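Local coordinates for protein ATP-dependent Clp protease proteolytic subunit (Listeria monocytogenes, PDB 4JCQ) that probably degrades misfolded proteins as the serine-protease part of an ATP-dependent Clp machine, although in this structure the catalytic triad is in an inactive form, at residues I48-I53 with F76-V81; A92-Y97 with I115-G120. All blocks are in the same frame, centred on the assembly; numbering follows the deposited sequence.

Interaction 1: residues I48-I53 with F76-V81; sequences ISNDPI and FIKPTV
The pyrrolidine ring of Pro79 lies against the bend at Ser49-Ile53. Asn50 ND2 lies over one face, on the CD side, and Ser49 O approaches obliquely from the same side at the CG corner, 3.7 Å from Pro79 CG. Ile53 CD1 reaches Pro79 CB at 3.8 Å from the other side, low and near the ring's edge rather than over its face, and Asp51 O meets the CB edge, 3.3 Å from Pro79 CB. The amide of Asn50 stands nearly at right angles to this ring and turns its nitrogen end to Lys78, ND2 to CB 3.5 Å, with that carbon tilted out of the amide plane; CG beside the backbone N (chi1 -73°) swings it there. The ring of Pro52 presents its CA-CB edge to Thr80 O. A proline suits both places, since its ring is compact and neither nitrogen has a hydrogen to satisfy.

Inward, the branched Ile53 extends CD1 to Ile77 CD1, the two side chains crossing at about a right angle, and Leu45 and Leu42 of helix 32-48 close over this greasy patch. A single water takes the Thr80 N-H and donates to Asn50 O, filling in where the chains are too far apart for direct pairing. One step on, Ile53 N donates to Thr80 O at 2.9 Å, almost straight (165°). Arg22 ties down Asp51 O, and Glu46 receives Lys78 N.

From this bond the neighbouring parallel strands 53-59 and 81-86 begin, Ile53 bridging to Val81: the start of a beta-alpha-beta crossover, with helix 64-76 as its connection, in the ClpP/crotonase fold.

Interaction 2: residues A92-Y97 with I115-G120; sequences AGITIY and IHQPAG
Apolar contact comes first: Ile94, in the first turn of helix 92-97, meets Ile115 methyl to methyl, CG2 to CG2 at 4.0 Å. With its CG2 anti to the backbone N, Ile94 sends this branch toward the loop, while the rest of Ile115 leads away to other neighbours. Beta-branched residues suit the place because each offers a methyl close to its own backbone and another arm for a second surface. The same CG2 of Ile94 also brushes the amide nitrogen of Gln117.

Polar contact depends on Gln117, whose chain folds at chi2 (-64°) and so brings its amide back to the helix start. Thr95 OG1 lies obliquely off one face of that amide, 4.0 Å from both OE1 and NE2, too far for a direct bond. A water lies between them instead, donating to Gln117 OE1 at 3.2 Å, and the same water is hydrogen-bonded to Thr95 OG1 at a short 2.5 Å. The nitrogen end is held by Ser91 O and, weakly, by Ile115 O (NE2 to O 2.9 Å, angle 130°). A glutamine can serve this buried corner since one amide both donates and accepts.

Ser91, the predicted nucleophile, directly precedes the helix, and its OG bonds to the backbone O of His116, the predicted catalytic histidine. This is consistent with an inactive triad.

Around the pair, strands 88-90 and 111-114 run parallel and lead into helix and loop respectively. Helix 155-162 packs on Ile115 through Ile158 and Thr162, helix 133-151 flanks Thr95 and Gln117, and helix 64-76 lies against Ile96.

How the interactions relate
Following the chain from its N terminus, strand 23-27 and helix 32-48 lead to interaction 1, where 48-53 meets 76-81. That contact closes a loop made of strand 53-59 and helix 64-76. Strands 81-86 and 88-90 then carry the chain to interaction 2, whose loop, from 92-97 to 115-120, contains strands 105-108 and 111-114. The two loops follow in series, neither nesting nor crossing. The centres of interactions 1 and 2 are about 24 Å apart, on opposite sides of the chain's centre, and the two do not touch. Interaction 1 joins two strand entrances of the main parallel sheet; interaction 2 joins the helix after the predicted nucleophile to the histidine-bearing loop.

Interaction 1: residues I48-I53 with F76-V81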
loop_
_atom_site.group_PDB
_atom_site.type_symbol
_atom_site.label_atom_id
_atom_site.label_comp_id
_atom_site.label_asym_id
_atom_site.label_seq_id
_atom_site.Cartn_x
_atom_site.Cartn_y
_atom_site.Cartn_z
ATOM N N ILE H 48 9.923 24.915 13.798
ATOM C CA ILE H 48 9.944 25.926 12.742
ATOM C C ILE H 48 9.877 27.345 13.320
ATOM O O ILE H 48 10.725 28.183 13.004
ATOM C CB ILE H 48 8.835 25.681 11.692
ATOM C CG1 ILE H 48 9.124 24.390 10.917
ATOM C CG2 ILE H 48 8.724 26.855 10.726
ATOM C CD1 ILE H 48 7.942 23.844 10.148
ATOM N N SER H 49 8.879 27.604 14.165
ATOM C CA SER H 49 8.723 28.913 14.810
ATOM C C SER H 49 7.893 28.845 16.091
ATOM O O SER H 49 7.311 27.806 16.416
ATOM C CB SER H 49 8.106 29.929 13.839
ATOM O OG SER H 49 6.738 29.650 13.601
ATOM N N ASN H 50 7.849 29.966 16.810
ATOM C CA ASN H 50 7.023 30.108 18.006
ATOM C C ASN H 50 5.633 30.674 17.708
ATOM O O ASN H 50 4.867 30.964 18.628
ATOM C CB ASN H 50 7.733 30.980 19.049
ATOM C CG ASN H 50 8.892 30.267 19.721
ATOM O OD1 ASN H 50 9.995 30.805 19.805
ATOM N ND2 ASN H 50 8.647 29.054 20.208
ATOM N N ASP H 51 5.320 30.827 16.421
ATOM C CA ASP H 51 4.012 31.314 15.976
ATOM C C ASP H 51 2.879 30.381 16.418
ATOM O O ASP H 51 3.090 29.175 16.553
ATOM C CB ASP H 51 3.994 31.480 14.452
ATOM C CG ASP H 51 4.797 32.683 13.978
ATOM O OD1 ASP H 51 4.996 32.809 12.752
ATOM O OD2 ASP H 51 5.226 33.506 14.818
ATOM N N PRO H 52 1.674 30.939 16.656
ATOM C CA PRO H 52 0.526 30.144 17.112
ATOM C C PRO H 52 0.146 28.995 16.174
ATOM O O PRO H 52 0.406 29.056 14.970
ATOM C CB PRO H 52 -0.609 31.171 17.171
ATOM C CG PRO H 52 0.080 32.472 17.397
ATOM C CD PRO H 52 1.350 32.378 16.604
ATOM N N ILE H 53 -0.457 27.956 16.746
ATOM C CA ILE H 53 -0.931 26.795 15.993
ATOM C C ILE H 53 -2.441 26.666 16.180
ATOM O O ILE H 53 -2.951 26.842 17.288
ATOM C CB ILE H 53 -0.218 25.497 16.448
ATOM C CG1 ILE H 53 1.291 25.594 16.192
ATOM C CG2 ILE H 53 -0.800 24.270 15.749
ATOM C CD1 ILE H 53 2.116 24.552 16.920
ATOM N N PHE H 76 2.752 21.239 26.374
ATOM C CA PHE H 76 4.211 21.104 26.440
ATOM C C PHE H 76 4.953 22.040 25.483
ATOM O O PHE H 76 5.924 22.689 25.875
ATOM C CB PHE H 76 4.630 19.646 26.200
ATOM C CG PHE H 76 6.117 19.422 26.225
ATOM C CD1 PHE H 76 6.810 19.376 27.432
ATOM C CD2 PHE H 76 6.828 19.244 25.040
ATOM C CE1 PHE H 76 8.182 19.167 27.455
ATOM C CE2 PHE H 76 8.199 19.034 25.058
ATOM C CZ PHE H 76 8.876 18.994 26.267
ATOM N N ILE H 77 4.495 22.097 24.235
ATOM C CA ILE H 77 5.164 22.889 23.199
ATOM C C ILE H 77 5.088 24.391 23.485
ATOM O O ILE H 77 4.160 24.858 24.147
ATOM C CB ILE H 77 4.634 22.569 21.778
ATOM C CG1 ILE H 77 3.127 22.851 21.673
ATOM C CG2 ILE H 77 4.964 21.127 21.402
ATOM C CD1 ILE H 77 2.585 22.839 20.258
ATOM N N LYS H 78 6.078 25.133 22.992
ATOM C CA LYS H 78 6.156 26.578 23.225
ATOM C C LYS H 78 5.071 27.412 22.530
ATOM O O LYS H 78 4.516 28.316 23.156
ATOM C CB LYS H 78 7.558 27.119 22.908
ATOM C CG LYS H 78 8.503 27.097 24.102
ATOM C CD LYS H 78 9.881 27.649 23.764
ATOM C CE LYS H 78 10.808 26.562 23.241
ATOM N NZ LYS H 78 12.201 27.052 23.053
ATOM N N PRO H 79 4.754 27.115 21.248
ATOM C CA PRO H 79 3.714 27.902 20.574
ATOM C C PRO H 79 2.353 27.852 21.273
ATOM O O PRO H 79 1.983 26.822 21.845
ATOM C CB PRO H 79 3.612 27.240 19.197
ATOM C CG PRO H 79 4.946 26.620 18.978
ATOM C CD PRO H 79 5.360 26.129 20.331
ATOM N N THR H 80 1.632 28.969 21.227
ATOM C CA THR H 80 0.265 29.041 21.735
ATOM C C THR H 80 -0.659 28.253 20.810
ATOM O O THR H 80 -0.613 28.414 19.590
ATOM C CB THR H 80 -0.214 30.504 21.845
ATOM O OG1 THR H 80 0.639 31.216 22.747
ATOM C CG2 THR H 80 -1.649 30.580 22.357
ATOM N N VAL H 81 -1.489 27.398 21.399
ATOM C CA VAL H 81 -2.391 26.551 20.629
ATOM C C VAL H 81 -3.832 27.046 20.726
ATOM O O VAL H 81 -4.377 27.198 21.821
ATOM C CB VAL H 81 -2.292 25.070 21.063
ATOM C CG1 VAL H 81 -3.364 24.228 20.382
ATOM C CG2 VAL H 81 -0.907 24.513 20.755
HETATM O O HOH W 1 2.414 31.358 20.015
#

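Interaction 2: residues A92-Y97 with I115-G120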
loop_
_atom_site.group_PDB
_atom_site.type_symbol
_atom_site.label_atom_id
_atom_site.label_comp_id
_atom_site.label_asym_id
_atom_site.label_seq_id
_atom_site.Cartn_x
_atom_site.Cartn_y
_atom_site.Cartn_z
ATOM N N ALA H 92 -12.668 11.724 25.172
ATOM C CA ALA H 92 -11.228 11.992 25.042
ATOM C C ALA H 92 -10.959 13.205 24.149
ATOM O O ALA H 92 -9.955 13.898 24.319
ATOM C CB ALA H 92 -10.492 10.766 24.521
ATOM N N GLY H 93 -11.863 13.452 23.200
ATOM C CA GLY H 93 -11.805 14.646 22.356
ATOM C C GLY H 93 -11.995 15.934 23.144
ATOM O O GLY H 93 -11.381 16.956 22.831
ATOM N N ILE H 94 -12.856 15.882 24.162
ATOM C CA ILE H 94 -13.072 17.009 25.080
ATOM C C ILE H 94 -11.816 17.307 25.902
ATOM O O ILE H 94 -11.452 18.471 26.103
ATOM C CB ILE H 94 -14.297 16.758 26.000
ATOM C CG1 ILE H 94 -15.598 17.142 25.280
ATOM C CG2 ILE H 94 -14.176 17.493 27.333
ATOM C CD1 ILE H 94 -15.867 18.633 25.186
ATOM N N THR H 95 -11.153 16.247 26.359
ATOM C CA THR H 95 -9.915 16.368 27.127
ATOM C C THR H 95 -8.845 17.098 26.309
ATOM O O THR H 95 -8.168 17.995 26.820
ATOM C CB THR H 95 -9.419 14.982 27.589
ATOM O OG1 THR H 95 -10.456 14.344 28.345
ATOM C CG2 THR H 95 -8.170 15.104 28.463
ATOM N N ILE H 96 -8.718 16.721 25.039
ATOM C CA ILE H 96 -7.797 17.379 24.109
ATOM C C ILE H 96 -8.188 18.841 23.889
ATOM O O ILE H 96 -7.348 19.735 23.990
ATOM C CB ILE H 96 -7.741 16.635 22.755
ATOM C CG1 ILE H 96 -7.054 15.276 22.928
ATOM C CG2 ILE H 96 -7.022 17.471 21.699
ATOM C CD1 ILE H 96 -7.321 14.297 21.803
ATOM N N TYR H 97 -9.467 19.071 23.598
ATOM C CA TYR H 97 -10.003 20.412 23.370
ATOM C C TYR H 97 -9.681 21.361 24.526
ATOM O O TYR H 97 -9.288 22.512 24.309
ATOM C CB TYR H 97 -11.521 20.335 23.136
ATOM C CG TYR H 97 -12.171 21.656 22.792
ATOM C CD1 TYR H 97 -12.268 22.085 21.468
ATOM C CD2 TYR H 97 -12.696 22.476 23.792
ATOM C CE1 TYR H 97 -12.865 23.297 21.149
ATOM C CE2 TYR H 97 -13.293 23.689 23.485
ATOM C CZ TYR H 97 -13.374 24.096 22.166
ATOM O OH TYR H 97 -13.967 25.300 21.870
ATOM N N ILE H 115 -19.156 15.760 27.566
ATOM C CA ILE H 115 -18.013 15.526 28.454
ATOM C C ILE H 115 -17.986 14.132 29.092
ATOM O O ILE H 115 -17.060 13.817 29.840
ATOM C CB ILE H 115 -17.841 16.626 29.532
ATOM C CG1 ILE H 115 -18.929 16.538 30.608
ATOM C CG2 ILE H 115 -17.771 18.009 28.893
ATOM C CD1 ILE H 115 -18.539 17.222 31.902
ATOM N N HIS H 116 -18.986 13.307 28.783
ATOM C CA HIS H 116 -19.012 11.910 29.230
ATOM C C HIS H 116 -17.685 11.248 29.021
ATOM O O HIS H 116 -17.094 11.360 27.948
ATOM C CB HIS H 116 -20.079 11.118 28.481
ATOM C CG HIS H 116 -20.061 9.636 28.788
ATOM N ND1 HIS H 116 -19.493 8.732 27.967
ATOM C CD2 HIS H 116 -20.556 8.922 29.877
ATOM C CE1 HIS H 116 -19.624 7.500 28.497
ATOM N NE2 HIS H 116 -20.276 7.618 29.665
ATOM N N GLN H 117 -17.203 10.556 30.049
ATOM C CA GLN H 117 -15.960 9.804 29.947
ATOM C C GLN H 117 -16.241 8.326 30.187
ATOM O O GLN H 117 -16.939 7.980 31.140
ATOM C CB GLN H 117 -14.914 10.324 30.944
ATOM C CG GLN H 117 -14.601 11.816 30.842
ATOM C CD GLN H 117 -13.956 12.222 29.522
ATOM O OE1 GLN H 117 -13.179 11.472 28.937
ATOM N NE2 GLN H 117 -14.273 13.426 29.056
ATOM N N PRO H 118 -15.714 7.447 29.312
ATOM C CA PRO H 118 -15.886 6.003 29.493
ATOM C C PRO H 118 -15.201 5.530 30.772
ATOM O O PRO H 118 -14.075 5.942 31.056
ATOM C CB PRO H 118 -15.200 5.406 28.259
ATOM C CG PRO H 118 -14.258 6.464 27.789
ATOM C CD PRO H 118 -14.936 7.762 28.101
ATOM N N ALA H 119 -15.888 4.686 31.538
ATOM C CA ALA H 119 -15.379 4.218 32.827
ATOM C C ALA H 119 -14.061 3.450 32.686
ATOM O O ALA H 119 -13.109 3.695 33.430
ATOM C CB ALA H 119 -16.426 3.372 33.535
ATOM N N GLY H 120 -14.011 2.534 31.723
ATOM C CA GLY H 120 -12.797 1.766 31.451
ATOM C C GLY H 120 -11.756 2.563 30.682
ATOM O O GLY H 120 -10.593 2.160 30.600
HETATM O O HOH W 2 -10.029 11.864 28.693
#